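Local coordinates for viral protein F93 (Sulfolobus turreted icosahedral virus, PDB 2CO5) that probably binds DNA through a winged-helix domain, as a disulfide-linked dimer that may regulate transcription in the virus-infected archaeal cell, at residues B[9-14]-B[52-57]; B[29-34]-B[39-44]. One frame throughout, in Å; residues are numbered along the deposited sequence.

Overall arrangement
The two contacts show how a small winged-helix domain is built around its first helix and the helix-turn-helix that follows. Interaction 1 packs helix 9-20 against the end of helix 44-56; interaction 2 fastens helix 30-38 to the loop that leads into that same helix, and lies within the chain between the two segments of interaction 1. Their centres are about 13 Å apart, yet they meet through a shared apolar layer: Ile13 CG2 lies 3.8 Å from Ile34 CG2, and the Ile13 side chain also packs on Ile40. Helix 44-56, the probable recognition helix, is thus set at its start by interaction 2 and near its end by interaction 1.

Interaction 1 (B[9-14]-B[52-57]); sequences INYYII and DSLIDD
Tyr11 and Leu54 form the heart of a buried apolar helix-helix contact, where the first helix of the domain, 9-20, meets the last turn of helix 44-56. The short helical segments run at 65° to each other with their axes 12.1 Å apart, a separation that side chains rather than backbones have to bridge. Leu54 reaches across with both methyls. CD1 approaches the tyrosine ring obliquely, 3.4 Å from Tyr11 CE1, while Leu54 CD2 touches both Tyr11 CD1 and Ile14 CG2, at 3.9 Å from each. The leucine end therefore rests against two residues of helix 9-20 three positions apart.

Tyr11 CG is anti to the carbonyl carbon and beside the backbone N (chi1 -79°), which carries the ring out along the flank of its helix until the hydroxyl comes level with Ser53. There a single water joins the two polar ends, 2.8 Å from Tyr11 OH and 2.7 Å from Ser53 OG, so the phenol has a polar partner at the margin of an otherwise greasy contact. Tyr6 packs edge-to-face with the same ring and also touches Leu54, and Leu50 adds a further apolar neighbour from helix 44-56. A first helix packed across the rear of the probable recognition helix is the hydrophobic core arrangement of the winged-helix fold.

Interaction 2 (B[29-34]-B[39-44]); sequences RLRSEI and DIDISD
One arginine, Arg31, spans two aspartates of the loop opposite in a salt-bridge network, and the peptide chain between those aspartates passes over a face of its guanidinium. From CG to NE the side chain is fully extended, and with CG anti to the backbone N (chi1 -170°) it reaches from helix 30-38 across to the loop. Asp41 stands at the guanidinium edge, its carboxylate turned 34° from that plane; in this salt bridge OD1 takes weak hydrogen bonds from both NE and NH2, the latter at 3.3 Å from Asp41 OD1 to Arg31 NH2. Asp44 makes the second salt bridge crosswise, its carboxylate almost perpendicular at 89°, with OD1 3.0 Å from Arg31 NH1 in a weak hydrogen bond bent well off line. Over one face lies Ser43, whose CA sits 4.0 Å above the centre of the plane. The two carboxylates balance the arginine's charge and probably limit how far it swings.

Beneath this network the contact turns apolar. Ile34 sets its CG2 4.3 Å from Ile40 CB, and the buried pair Ile34 and Ile42 meet methyl to methyl, CD1 to CD1, at 4.1 Å; Leu47 of the next helix closes on Arg31, Ile34 and Ile42 alike. Water-mediated bonding ties the backbones together: one molecule donates to Arg31 O and to Ile40 O, 2.7 Å from each, and accepts from Ile42 N. Asp39, just past helix 30-38, departs from helical geometry with positive phi, and Ser43 occupies the N-cap position of helix 44-56. A helix, a linking loop and a second helix begun in this way make up the helix-turn-helix of a winged-helix domain, its second helix probably the one that reads DNA.

Interaction 1 (B[9-14]-B[52-57])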
loop_
_atom_site.group_PDB
_atom_site.type_symbol
_atom_site.label_atom_id
_atom_site.label_comp_id
_atom_site.label_asym_id
_atom_site.label_seq_id
_atom_site.Cartn_x
_atom_site.Cartn_y
_atom_site.Cartn_z
ATOM N N ILE B 9 -0.037 -3.504 -1.040
ATOM C CA ILE B 9 -0.787 -4.314 -0.101
ATOM C C ILE B 9 -0.611 -5.818 -0.375
ATOM O O ILE B 9 -0.549 -6.611 0.553
ATOM C CB ILE B 9 -2.284 -3.895 -0.074
ATOM C CG1 ILE B 9 -2.900 -4.206 1.294
ATOM C CG2 ILE B 9 -3.073 -4.536 -1.221
ATOM C CD1 ILE B 9 -2.303 -3.383 2.419
ATOM N N ASN B 10 -0.489 -6.195 -1.646
ATOM C CA ASN B 10 -0.383 -7.604 -2.001
ATOM C C ASN B 10 0.947 -8.216 -1.566
ATOM O O ASN B 10 0.994 -9.389 -1.189
ATOM C CB ASN B 10 -0.623 -7.802 -3.498
ATOM C CG ASN B 10 -2.101 -7.782 -3.863
ATOM O OD1 ASN B 10 -2.466 -7.780 -5.043
ATOM N ND2 ASN B 10 -2.957 -7.793 -2.855
ATOM N N TYR B 11 2.018 -7.418 -1.598
ATOM C CA TYR B 11 3.306 -7.857 -1.065
ATOM C C TYR B 11 3.225 -8.021 0.446
ATOM O O TYR B 11 3.697 -9.012 0.982
ATOM C CB TYR B 11 4.432 -6.876 -1.414
ATOM C CG TYR B 11 4.969 -6.988 -2.830
ATOM C CD1 TYR B 11 5.396 -8.211 -3.343
ATOM C CD2 TYR B 11 5.085 -5.870 -3.637
ATOM C CE1 TYR B 11 5.913 -8.311 -4.629
ATOM C CE2 TYR B 11 5.610 -5.957 -4.927
ATOM C CZ TYR B 11 6.021 -7.176 -5.411
ATOM O OH TYR B 11 6.518 -7.275 -6.686
ATOM N N TYR B 12 2.628 -7.046 1.128
ATOM C CA TYR B 12 2.453 -7.129 2.576
ATOM C C TYR B 12 1.654 -8.371 2.940
ATOM O O TYR B 12 2.031 -9.125 3.827
ATOM C CB TYR B 12 1.749 -5.884 3.123
ATOM C CG TYR B 12 1.424 -6.002 4.596
ATOM C CD1 TYR B 12 2.414 -5.823 5.561
ATOM C CD2 TYR B 12 0.134 -6.326 5.025
ATOM C CE1 TYR B 12 2.129 -5.946 6.913
ATOM C CE2 TYR B 12 -0.159 -6.458 6.371
ATOM C CZ TYR B 12 0.849 -6.269 7.314
ATOM O OH TYR B 12 0.576 -6.385 8.651
ATOM N N ILE B 13 0.556 -8.585 2.234
ATOM C CA ILE B 13 -0.299 -9.730 2.481
ATOM C C ILE B 13 0.437 -11.062 2.300
ATOM O O ILE B 13 0.300 -11.959 3.130
ATOM C CB ILE B 13 -1.546 -9.679 1.584
ATOM C CG1 ILE B 13 -2.507 -8.614 2.107
ATOM C CG2 ILE B 13 -2.220 -11.025 1.543
ATOM C CD1 ILE B 13 -3.580 -8.233 1.131
ATOM N N ILE B 14 1.222 -11.188 1.230
ATOM C CA ILE B 14 2.010 -12.399 0.995
ATOM C C ILE B 14 2.983 -12.656 2.150
ATOM O O ILE B 14 3.033 -13.764 2.688
ATOM C CB ILE B 14 2.807 -12.328 -0.330
ATOM C CG1 ILE B 14 1.855 -12.445 -1.534
ATOM C CG2 ILE B 14 3.856 -13.430 -0.373
ATOM C CD1 ILE B 14 2.502 -12.149 -2.873
ATOM N N ASP B 52 7.424 -14.814 -7.642
ATOM C CA ASP B 52 8.689 -14.965 -8.370
ATOM C C ASP B 52 9.636 -13.826 -8.051
ATOM O O ASP B 52 10.815 -14.047 -7.790
ATOM C CB ASP B 52 8.461 -15.026 -9.883
ATOM C CG ASP B 52 7.874 -16.352 -10.343
ATOM O OD1 ASP B 52 7.849 -17.321 -9.551
ATOM O OD2 ASP B 52 7.437 -16.425 -11.512
ATOM N N SER B 53 9.115 -12.605 -8.071
ATOM C CA SER B 53 9.928 -11.424 -7.779
ATOM C C SER B 53 10.537 -11.534 -6.387
ATOM O O SER B 53 11.729 -11.296 -6.213
ATOM C CB SER B 53 9.094 -10.141 -7.918
ATOM O OG SER B 53 8.761 -9.905 -9.282
ATOM N N LEU B 54 9.718 -11.920 -5.407
ATOM C CA LEU B 54 10.174 -12.105 -4.019
ATOM C C LEU B 54 11.257 -13.175 -3.902
ATOM O O LEU B 54 12.229 -12.997 -3.177
ATOM C CB LEU B 54 8.994 -12.474 -3.100
ATOM C CG LEU B 54 8.171 -11.360 -2.429
ATOM C CD1 LEU B 54 8.368 -10.000 -3.054
ATOM C CD2 LEU B 54 6.697 -11.738 -2.416
ATOM N N ILE B 55 11.068 -14.284 -4.615
ATOM C CA ILE B 55 12.029 -15.388 -4.629
ATOM C C ILE B 55 13.344 -14.988 -5.285
ATOM O O ILE B 55 14.422 -15.295 -4.768
ATOM C CB ILE B 55 11.456 -16.629 -5.360
ATOM C CG1 ILE B 55 10.370 -17.287 -4.501
ATOM C CG2 ILE B 55 12.571 -17.627 -5.687
ATOM C CD1 ILE B 55 9.655 -18.439 -5.174
ATOM N N ASP B 56 13.261 -14.315 -6.431
ATOM C CA ASP B 56 14.468 -13.927 -7.159
ATOM C C ASP B 56 15.219 -12.803 -6.425
ATOM O O ASP B 56 16.423 -12.654 -6.609
ATOM C CB ASP B 56 14.147 -13.504 -8.605
ATOM C CG ASP B 56 13.492 -14.606 -9.424
ATOM O OD1 ASP B 56 13.654 -15.794 -9.085
ATOM O OD2 ASP B 56 12.811 -14.275 -10.423
ATOM N N ASP B 57 14.508 -12.027 -5.596
ATOM C CA ASP B 57 15.116 -10.979 -4.754
ATOM C C ASP B 57 15.489 -11.461 -3.339
ATOM O O ASP B 57 15.832 -10.651 -2.472
ATOM C CB ASP B 57 14.161 -9.782 -4.636
ATOM C CG ASP B 57 14.831 -8.538 -4.054
ATOM O OD1 ASP B 57 15.987 -8.246 -4.420
ATOM O OD2 ASP B 57 14.196 -7.840 -3.237
HETATM O O HOH W 1 6.427 -8.623 -9.191
#

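Interaction 2 (B[29-34]-B[39-44])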
loop_
_atom_site.group_PDB
_atom_site.type_symbol
_atom_site.label_atom_id
_atom_site.label_comp_id
_atom_site.label_asym_id
_atom_site.label_seq_id
_atom_site.Cartn_x
_atom_site.Cartn_y
_atom_site.Cartn_z
ATOM N N ARG B 29 -0.683 -23.624 -1.294
ATOM C CA ARG B 29 -1.655 -23.210 -0.294
ATOM C C ARG B 29 -1.732 -21.697 -0.115
ATOM O O ARG B 29 -2.647 -21.209 0.538
ATOM C CB ARG B 29 -1.351 -23.906 1.034
ATOM C CG ARG B 29 -1.796 -25.362 1.012
ATOM C CD ARG B 29 -1.121 -26.230 2.040
ATOM N NE ARG B 29 -1.430 -27.640 1.778
ATOM C CZ ARG B 29 -1.109 -28.661 2.570
ATOM N NH1 ARG B 29 -0.450 -28.465 3.707
ATOM N NH2 ARG B 29 -1.451 -29.894 2.214
ATOM N N LEU B 30 -0.798 -20.960 -0.712
ATOM C CA LEU B 30 -0.714 -19.516 -0.497
ATOM C C LEU B 30 -1.995 -18.799 -0.897
ATOM O O LEU B 30 -2.500 -17.976 -0.146
ATOM C CB LEU B 30 0.478 -18.920 -1.259
ATOM C CG LEU B 30 0.674 -17.405 -1.152
ATOM C CD1 LEU B 30 0.766 -16.955 0.306
ATOM C CD2 LEU B 30 1.907 -16.983 -1.936
ATOM N N ARG B 31 -2.520 -19.113 -2.078
ATOM C CA ARG B 31 -3.700 -18.414 -2.593
ATOM C C ARG B 31 -4.898 -18.614 -1.663
ATOM O O ARG B 31 -5.581 -17.654 -1.306
ATOM C CB ARG B 31 -4.042 -18.879 -4.019
ATOM C CG ARG B 31 -5.100 -18.013 -4.695
ATOM C CD ARG B 31 -5.432 -18.455 -6.122
ATOM N NE ARG B 31 -6.639 -17.772 -6.595
ATOM C CZ ARG B 31 -7.201 -17.938 -7.792
ATOM N NH1 ARG B 31 -6.677 -18.765 -8.691
ATOM N NH2 ARG B 31 -8.298 -17.265 -8.094
ATOM N N SER B 32 -5.136 -19.868 -1.278
ATOM C CA SER B 32 -6.206 -20.217 -0.343
ATOM C C SER B 32 -6.042 -19.524 1.004
ATOM O O SER B 32 -7.005 -19.005 1.554
ATOM C CB SER B 32 -6.234 -21.729 -0.115
ATOM O OG SER B 32 -6.531 -22.407 -1.316
ATOM N N GLU B 33 -4.820 -19.542 1.533
ATOM C CA GLU B 33 -4.506 -18.909 2.812
ATOM C C GLU B 33 -4.864 -17.430 2.805
ATOM O O GLU B 33 -5.490 -16.931 3.732
ATOM C CB GLU B 33 -3.014 -19.059 3.130
ATOM C CG GLU B 33 -2.636 -20.382 3.747
ATOM C CD GLU B 33 -3.184 -20.538 5.154
ATOM O OE1 GLU B 33 -2.823 -19.725 6.035
ATOM O OE2 GLU B 33 -3.974 -21.478 5.372
ATOM N N ILE B 34 -4.443 -16.737 1.755
ATOM C CA ILE B 34 -4.756 -15.323 1.573
ATOM C C ILE B 34 -6.264 -15.095 1.532
ATOM O O ILE B 34 -6.776 -14.171 2.170
ATOM C CB ILE B 34 -4.127 -14.782 0.275
ATOM C CG1 ILE B 34 -2.609 -14.678 0.423
ATOM C CG2 ILE B 34 -4.705 -13.419 -0.080
ATOM C CD1 ILE B 34 -1.893 -14.442 -0.902
ATOM N N ASP B 39 -9.812 -12.477 3.034
ATOM C CA ASP B 39 -11.008 -12.281 2.208
ATOM C C ASP B 39 -10.670 -11.673 0.843
ATOM O O ASP B 39 -11.526 -11.062 0.205
ATOM C CB ASP B 39 -12.025 -11.392 2.953
ATOM C CG ASP B 39 -13.462 -11.804 2.707
ATOM O OD1 ASP B 39 -13.749 -13.021 2.724
ATOM O OD2 ASP B 39 -14.315 -10.908 2.519
ATOM N N ILE B 40 -9.427 -11.854 0.398
ATOM C CA ILE B 40 -8.958 -11.328 -0.878
ATOM C C ILE B 40 -8.596 -12.489 -1.800
ATOM O O ILE B 40 -7.862 -13.400 -1.411
ATOM C CB ILE B 40 -7.721 -10.421 -0.691
ATOM C CG1 ILE B 40 -8.071 -9.212 0.178
ATOM C CG2 ILE B 40 -7.183 -9.935 -2.041
ATOM C CD1 ILE B 40 -6.855 -8.424 0.621
ATOM N N ASP B 41 -9.128 -12.448 -3.018
ATOM C CA ASP B 41 -8.874 -13.468 -4.029
ATOM C C ASP B 41 -7.925 -12.891 -5.071
ATOM O O ASP B 41 -8.332 -12.104 -5.924
ATOM C CB ASP B 41 -10.191 -13.903 -4.692
ATOM C CG ASP B 41 -10.114 -15.294 -5.317
ATOM O OD1 ASP B 41 -9.101 -15.990 -5.102
ATOM O OD2 ASP B 41 -11.082 -15.698 -6.009
ATOM N N ILE B 42 -6.652 -13.258 -4.985
ATOM C CA ILE B 42 -5.680 -12.836 -5.990
ATOM C C ILE B 42 -5.595 -13.933 -7.053
ATOM O O ILE B 42 -5.362 -15.100 -6.733
ATOM C CB ILE B 42 -4.287 -12.580 -5.371
ATOM C CG1 ILE B 42 -4.386 -11.613 -4.183
ATOM C CG2 ILE B 42 -3.343 -12.011 -6.416
ATOM C CD1 ILE B 42 -3.079 -11.426 -3.431
ATOM N N SER B 43 -5.795 -13.557 -8.312
ATOM C CA SER B 43 -5.708 -14.499 -9.427
ATOM C C SER B 43 -4.285 -15.059 -9.554
ATOM O O SER B 43 -3.325 -14.455 -9.062
ATOM C CB SER B 43 -6.140 -13.816 -10.726
ATOM O OG SER B 43 -5.307 -12.706 -11.016
ATOM N N ASP B 44 -4.155 -16.217 -10.195
ATOM C CA ASP B 44 -2.839 -16.848 -10.392
ATOM C C ASP B 44 -1.896 -15.969 -11.218
ATOM O O ASP B 44 -0.720 -15.815 -10.883
ATOM C CB ASP B 44 -2.989 -18.210 -11.078
ATOM C CG ASP B 44 -3.765 -19.218 -10.236
ATOM O OD1 ASP B 44 -3.694 -19.138 -8.994
ATOM O OD2 ASP B 44 -4.442 -20.095 -10.817
HETATM O O HOH W 2 -6.349 -15.386 -2.534
HETATM O O HOH W 3 -6.862 -17.118 -11.609
#